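Local coordinates for flagellar hook-associated protein 2 (PDB 6KTY), which probably caps the growing tip of the flagellar filament, where it helps flagellin subunits polymerise and keeps them from leaking away, at residues P16-G21 with F180-P185; D32-V37 with G186-L191. One frame throughout, in Å; residues are numbered along the deposited sequence.

Contact 1 (P16-G21 with F180-P185)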
loop_
_atom_site.group_PDB
_atom_site.type_symbol
_atom_site.label_atom_id
_atom_site.label_comp_id
_atom_site.label_asym_id
_atom_site.label_seq_id
_atom_site.Cartn_x
_atom_site.Cartn_y
_atom_site.Cartn_z
ATOM N N PRO A 16 0.194 -13.048 1.158
ATOM C CA PRO A 16 1.446 -13.712 1.566
ATOM C C PRO A 16 2.660 -12.790 1.578
ATOM O O PRO A 16 3.672 -13.134 2.180
ATOM C CB PRO A 16 1.630 -14.832 0.514
ATOM C CG PRO A 16 0.325 -14.976 -0.176
ATOM C CD PRO A 16 -0.401 -13.657 -0.049
ATOM N N ASN A 17 2.570 -11.627 0.932
ATOM C CA ASN A 17 3.682 -10.668 0.913
ATOM C C ASN A 17 3.616 -9.686 2.087
ATOM O O ASN A 17 4.434 -8.761 2.184
ATOM C CB ASN A 17 3.680 -9.900 -0.399
ATOM C CG ASN A 17 3.898 -10.820 -1.605
ATOM O OD1 ASN A 17 3.095 -10.839 -2.512
ATOM N ND2 ASN A 17 4.965 -11.593 -1.583
ATOM N N ILE A 18 2.639 -9.882 2.966
ATOM C CA ILE A 18 2.618 -9.183 4.256
ATOM C C ILE A 18 2.783 -10.170 5.393
ATOM O O ILE A 18 3.653 -9.993 6.270
ATOM C CB ILE A 18 1.358 -8.279 4.456
ATOM C CG1 ILE A 18 1.334 -7.181 3.392
ATOM C CG2 ILE A 18 1.374 -7.654 5.882
ATOM C CD1 ILE A 18 0.070 -6.286 3.392
ATOM N N VAL A 19 1.965 -11.222 5.389
ATOM C CA VAL A 19 2.082 -12.271 6.384
ATOM C C VAL A 19 1.891 -13.608 5.686
ATOM O O VAL A 19 0.954 -13.761 4.924
ATOM C CB VAL A 19 1.011 -12.127 7.482
ATOM C CG1 VAL A 19 1.241 -13.210 8.542
ATOM C CG2 VAL A 19 1.066 -10.762 8.121
ATOM N N ASP A 20 2.789 -14.565 5.913
ATOM C CA ASP A 20 2.568 -15.921 5.423
ATOM C C ASP A 20 2.830 -16.862 6.590
ATOM O O ASP A 20 3.144 -16.413 7.708
ATOM C CB ASP A 20 3.487 -16.261 4.234
ATOM C CG ASP A 20 2.888 -17.313 3.302
ATOM O OD1 ASP A 20 1.873 -17.947 3.644
ATOM O OD2 ASP A 20 3.432 -17.513 2.213
ATOM N N GLY A 21 2.670 -18.159 6.345
ATOM C CA GLY A 21 2.834 -19.135 7.398
ATOM C C GLY A 21 2.642 -20.557 6.935
ATOM O O GLY A 21 2.347 -20.805 5.767
ATOM N N PHE A 180 6.225 -12.625 9.383
ATOM C CA PHE A 180 5.865 -11.324 8.834
ATOM C C PHE A 180 6.830 -10.974 7.698
ATOM O O PHE A 180 8.058 -10.889 7.917
ATOM C CB PHE A 180 5.863 -10.241 9.931
ATOM C CG PHE A 180 5.178 -10.676 11.183
ATOM C CD1 PHE A 180 3.975 -11.368 11.123
ATOM C CD2 PHE A 180 5.732 -10.420 12.426
ATOM C CE1 PHE A 180 3.335 -11.797 12.282
ATOM C CE2 PHE A 180 5.108 -10.857 13.578
ATOM C CZ PHE A 180 3.912 -11.563 13.502
ATOM N N LYS A 181 6.292 -10.763 6.500
ATOM C CA LYS A 181 7.137 -10.457 5.318
ATOM C C LYS A 181 7.368 -8.957 5.080
ATOM O O LYS A 181 8.341 -8.562 4.431
ATOM C CB LYS A 181 6.512 -11.038 4.086
ATOM C CG LYS A 181 6.119 -12.486 4.149
ATOM C CD LYS A 181 7.313 -13.346 4.322
ATOM C CE LYS A 181 6.990 -14.779 4.020
ATOM N NZ LYS A 181 8.166 -15.643 4.289
ATOM N N SER A 182 6.449 -8.124 5.544
ATOM C CA SER A 182 6.557 -6.672 5.405
ATOM C C SER A 182 5.676 -5.987 6.406
ATOM O O SER A 182 4.738 -6.585 6.890
ATOM C CB SER A 182 6.173 -6.233 3.962
ATOM O OG SER A 182 4.826 -6.551 3.635
ATOM N N ALA A 183 5.967 -4.727 6.712
ATOM C CA ALA A 183 5.110 -3.893 7.552
ATOM C C ALA A 183 4.084 -3.228 6.642
ATOM O O ALA A 183 4.412 -2.788 5.554
ATOM C CB ALA A 183 5.931 -2.841 8.260
ATOM N N ALA A 184 2.826 -3.182 7.056
ATOM C CA ALA A 184 1.832 -2.511 6.210
ATOM C C ALA A 184 0.793 -1.890 7.090
ATOM O O ALA A 184 -0.304 -2.429 7.252
ATOM C CB ALA A 184 1.229 -3.479 5.217
ATOM N N PRO A 185 1.172 -0.783 7.744
ATOM C CA PRO A 185 0.281 -0.206 8.736
ATOM C C PRO A 185 -1.039 0.163 8.083
ATOM O O PRO A 185 -1.043 0.663 6.960
ATOM C CB PRO A 185 1.043 1.048 9.244
ATOM C CG PRO A 185 2.271 1.185 8.413
ATOM C CD PRO A 185 2.451 -0.056 7.597
#

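Contact 2 (D32-V37 with G186-L191)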
loop_
_atom_site.group_PDB
_atom_site.type_symbol
_atom_site.label_atom_id
_atom_site.label_comp_id
_atom_site.label_asym_id
_atom_site.label_seq_id
_atom_site.Cartn_x
_atom_site.Cartn_y
_atom_site.Cartn_z
ATOM N N ASP A 32 -11.087 -17.621 11.526
ATOM C CA ASP A 32 -11.033 -16.374 10.772
ATOM C C ASP A 32 -10.145 -15.492 11.620
ATOM O O ASP A 32 -10.498 -15.165 12.764
ATOM C CB ASP A 32 -12.454 -15.773 10.659
ATOM C CG ASP A 32 -12.502 -14.381 9.966
ATOM O OD1 ASP A 32 -11.511 -13.904 9.337
ATOM O OD2 ASP A 32 -13.591 -13.759 10.047
ATOM N N TYR A 33 -8.987 -15.127 11.078
ATOM C CA TYR A 33 -7.976 -14.423 11.850
ATOM C C TYR A 33 -7.649 -13.085 11.177
ATOM O O TYR A 33 -7.445 -13.027 9.977
ATOM C CB TYR A 33 -6.735 -15.314 11.988
ATOM C CG TYR A 33 -6.995 -16.571 12.820
ATOM C CD1 TYR A 33 -7.036 -16.495 14.200
ATOM C CD2 TYR A 33 -7.200 -17.827 12.224
ATOM C CE1 TYR A 33 -7.281 -17.618 14.982
ATOM C CE2 TYR A 33 -7.455 -18.975 13.014
ATOM C CZ TYR A 33 -7.484 -18.847 14.395
ATOM O OH TYR A 33 -7.694 -19.911 15.240
ATOM N N ALA A 34 -7.673 -12.008 11.952
ATOM C CA ALA A 34 -7.459 -10.667 11.408
ATOM C C ALA A 34 -6.144 -10.146 11.959
ATOM O O ALA A 34 -6.041 -9.899 13.171
ATOM C CB ALA A 34 -8.581 -9.763 11.802
ATOM N N ILE A 35 -5.148 -9.995 11.075
ATOM C CA ILE A 35 -3.801 -9.583 11.479
ATOM C C ILE A 35 -3.337 -8.432 10.633
ATOM O O ILE A 35 -3.430 -8.485 9.399
ATOM C CB ILE A 35 -2.755 -10.716 11.327
ATOM C CG1 ILE A 35 -3.115 -11.917 12.182
ATOM C CG2 ILE A 35 -1.371 -10.249 11.780
ATOM C CD1 ILE A 35 -3.336 -11.600 13.656
ATOM N N GLU A 36 -2.836 -7.415 11.325
ATOM C CA GLU A 36 -2.210 -6.253 10.755
ATOM C C GLU A 36 -0.755 -6.146 11.234
ATOM O O GLU A 36 -0.501 -6.077 12.447
ATOM C CB GLU A 36 -2.952 -5.015 11.239
ATOM C CG GLU A 36 -2.509 -3.758 10.546
ATOM C CD GLU A 36 -3.260 -2.535 11.005
ATOM O OE1 GLU A 36 -4.412 -2.679 11.436
ATOM O OE2 GLU A 36 -2.719 -1.414 10.888
ATOM N N VAL A 37 0.191 -6.107 10.304
ATOM C CA VAL A 37 1.590 -5.861 10.687
ATOM C C VAL A 37 1.848 -4.352 10.671
ATOM O O VAL A 37 1.950 -3.739 9.590
ATOM C CB VAL A 37 2.561 -6.555 9.759
ATOM C CG1 VAL A 37 4.014 -6.363 10.317
ATOM C CG2 VAL A 37 2.181 -7.989 9.596
ATOM N N GLY A 186 -2.164 -0.117 8.734
ATOM C CA GLY A 186 -3.477 0.205 8.134
ATOM C C GLY A 186 -3.990 -0.785 7.077
ATOM O O GLY A 186 -5.023 -0.542 6.450
ATOM N N ARG A 187 -3.277 -1.882 6.877
ATOM C CA ARG A 187 -3.635 -2.914 5.920
ATOM C C ARG A 187 -3.853 -4.242 6.674
ATOM O O ARG A 187 -3.007 -5.179 6.660
ATOM C CB ARG A 187 -2.539 -3.074 4.863
ATOM C CG ARG A 187 -2.201 -1.786 4.059
ATOM C CD ARG A 187 -2.985 -1.598 2.772
ATOM N NE ARG A 187 -2.475 -2.444 1.686
ATOM C CZ ARG A 187 -2.945 -3.644 1.361
ATOM N NH1 ARG A 187 -4.001 -4.174 1.983
ATOM N NH2 ARG A 187 -2.380 -4.320 0.376
ATOM N N GLU A 188 -5.011 -4.333 7.303
ATOM C CA GLU A 188 -5.426 -5.534 7.972
ATOM C C GLU A 188 -5.609 -6.650 6.939
ATOM O O GLU A 188 -6.229 -6.444 5.864
ATOM C CB GLU A 188 -6.709 -5.281 8.774
ATOM C CG GLU A 188 -7.023 -6.366 9.785
ATOM C CD GLU A 188 -8.212 -6.027 10.690
ATOM O OE1 GLU A 188 -9.157 -5.355 10.221
ATOM O OE2 GLU A 188 -8.218 -6.470 11.880
ATOM N N ILE A 189 -5.046 -7.808 7.246
ATOM C CA ILE A 189 -5.045 -8.987 6.349
ATOM C C ILE A 189 -5.938 -10.033 7.013
ATOM O O ILE A 189 -5.902 -10.205 8.254
ATOM C CB ILE A 189 -3.638 -9.618 6.188
ATOM C CG1 ILE A 189 -2.575 -8.577 5.776
ATOM C CG2 ILE A 189 -3.649 -10.761 5.203
ATOM C CD1 ILE A 189 -3.052 -7.555 4.811
ATOM N N ARG A 190 -6.732 -10.735 6.204
ATOM C CA ARG A 190 -7.497 -11.858 6.706
ATOM C C ARG A 190 -6.771 -13.178 6.383
ATOM O O ARG A 190 -6.299 -13.363 5.281
ATOM C CB ARG A 190 -8.904 -11.863 6.105
ATOM C CG ARG A 190 -9.839 -10.799 6.682
ATOM C CD ARG A 190 -11.274 -11.331 6.725
ATOM N NE ARG A 190 -11.617 -11.833 5.414
ATOM C CZ ARG A 190 -12.390 -12.873 5.140
ATOM N NH1 ARG A 190 -12.971 -13.605 6.080
ATOM N NH2 ARG A 190 -12.576 -13.184 3.877
ATOM N N LEU A 191 -6.669 -14.049 7.387
ATOM C CA LEU A 191 -6.006 -15.333 7.291
ATOM C C LEU A 191 -7.058 -16.398 7.591
ATOM O O LEU A 191 -7.957 -16.168 8.400
ATOM C CB LEU A 191 -4.939 -15.429 8.363
ATOM C CG LEU A 191 -3.606 -14.661 8.273
ATOM C CD1 LEU A 191 -3.532 -13.602 7.238
ATOM C CD2 LEU A 191 -3.253 -14.097 9.627
HETATM O O HOH W 1 -6.193 -6.926 13.582
HETATM O O HOH W 2 -0.739 -5.267 7.742
#

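Contact 1 (P16-G21 with F180-P185)
Val19 and Phe180 sit side by side and point the same way, as a non-hydrogen-bonded pair of an antiparallel β-bridge. The bridge joins the edge strand 19-21 to the strand 178-180 in a small three-stranded sheet of this FliD fragment. Val19 CG1 comes to the edge of the phenyl ring, near its plane, at 4.2 Å from Phe180 CD1. Val37 of strand 32-39 packs against both side chains.

Beyond the bridge the loop that follows Phe180 is held by backbone oxygens. Ile18 O takes the N-H of Lys181 at 2.8 Å. That donor stands above the carbonyl plane, 47° out of it. The Ser182 N-H makes a weak second bond to the same oxygen. Ser182 OG donates to Asn17 O at 2.7 Å, in the carbonyl plane and on a lone pair. The serine reaches it with OG set between its backbone N and carbonyl carbon (chi1 62°). The same OG also meets Arg187 of the second subunit, so this hydroxyl ties the contact to the assembly. Asn17 leaves its backbone away from 180-185, and its ND2 bonds Gly14 O of the second subunit.

The Lys181 side chain runs alongside residues 18-20. Its CG stands beside the backbone N (chi1 -51°), 3.2 Å from Pro16 O. The bend at chi2 then carries CE alongside Asp20, with CE 3.8 Å from Asp20 CB. The amine goes on to a salt bridge with Asp179; it does not touch the Asp20 carboxylate. Ser182 O is buried here and has no polar partner in the model. The Ile18 side chain passes Ser182 OG with CG1, and its terminal CD1 rests against Ala184 CB at 3.5 Å.

Contact 2 (D32-V37 with G186-L191)
Tyr33 and Ile35 pair with Leu191 and Ile189 as the two hydrogen-bonded pairs of an antiparallel β-ladder. It joins strands 32-39 and 189-192, neighbours in a five-stranded antiparallel sheet. Four backbone bonds link the pairs. The shortest is Ile189 N to Ile35 O, 2.8 Å. Ile35 N to Ile189 O is straighter, at 169° on the hydrogen.

Leu191 and Ile35 share one face of the sheet and cross at about a right angle. Leu191 CD2 presses on Ile35 CG1 at 3.4 Å, tighter than usual van der Waals contact. Leu191 CB also packs on Tyr33 CB. Ile18 and Ser13 back Ile189, and Pro174 lies against Tyr33.

Ala34 and Arg190 form the non-hydrogen-bonded pair on the other face. Ala34 CB lies 3.3 Å from Glu188 OE2. A water bridges that oxygen to Ala34 O, and Glu188 OE1 bonds Gln42 of the third subunit. Arg190 bends at chi2 and chi3 towards Asp32. Its NH1 makes a long salt bridge to Asp32 OD1 (3.6 Å), with guanidinium and carboxylate planes 89° apart. The rest of the group is held by the third subunit: NH2 by Asp179 and NE by Phe180 O. The two carboxylates, Asp32 and Asp179 of the third subunit, probably help to fix the position of the guanidinium.

At the other end, direct backbone pairing between the two segments gives way to a water bridge, from Val37 N to Arg187 O. Glu36 extends from its backbone, with CG opposite the backbone N (chi1 -172°), and reaches the turn before strand 189-192. There Glu36 OE2 takes the Gly186 N-H at 2.6 Å, from above the carboxylate plane.

In the fold
Both contacts lie on the same side of the chain's centre, their own centres about 9 Å apart, and both tie an early part of the chain to its late end. Residues 180-191 run unbroken from contact 1 into contact 2. Val37 joins them: Ala184 N lies 2.7 Å from Val37 O, a probable hydrogen bond, and Val19 CG2 is 3.3 Å from Val37 CG2. Subunit packing links them again. Like Arg190, Arg187 in contact 2 of one copy reaches contact 1 of a neighbouring copy, where it bonds Ala183 O. This is consistent with the two contacts giving complementary sides of a repeated interface between copies in this four-chain assembly.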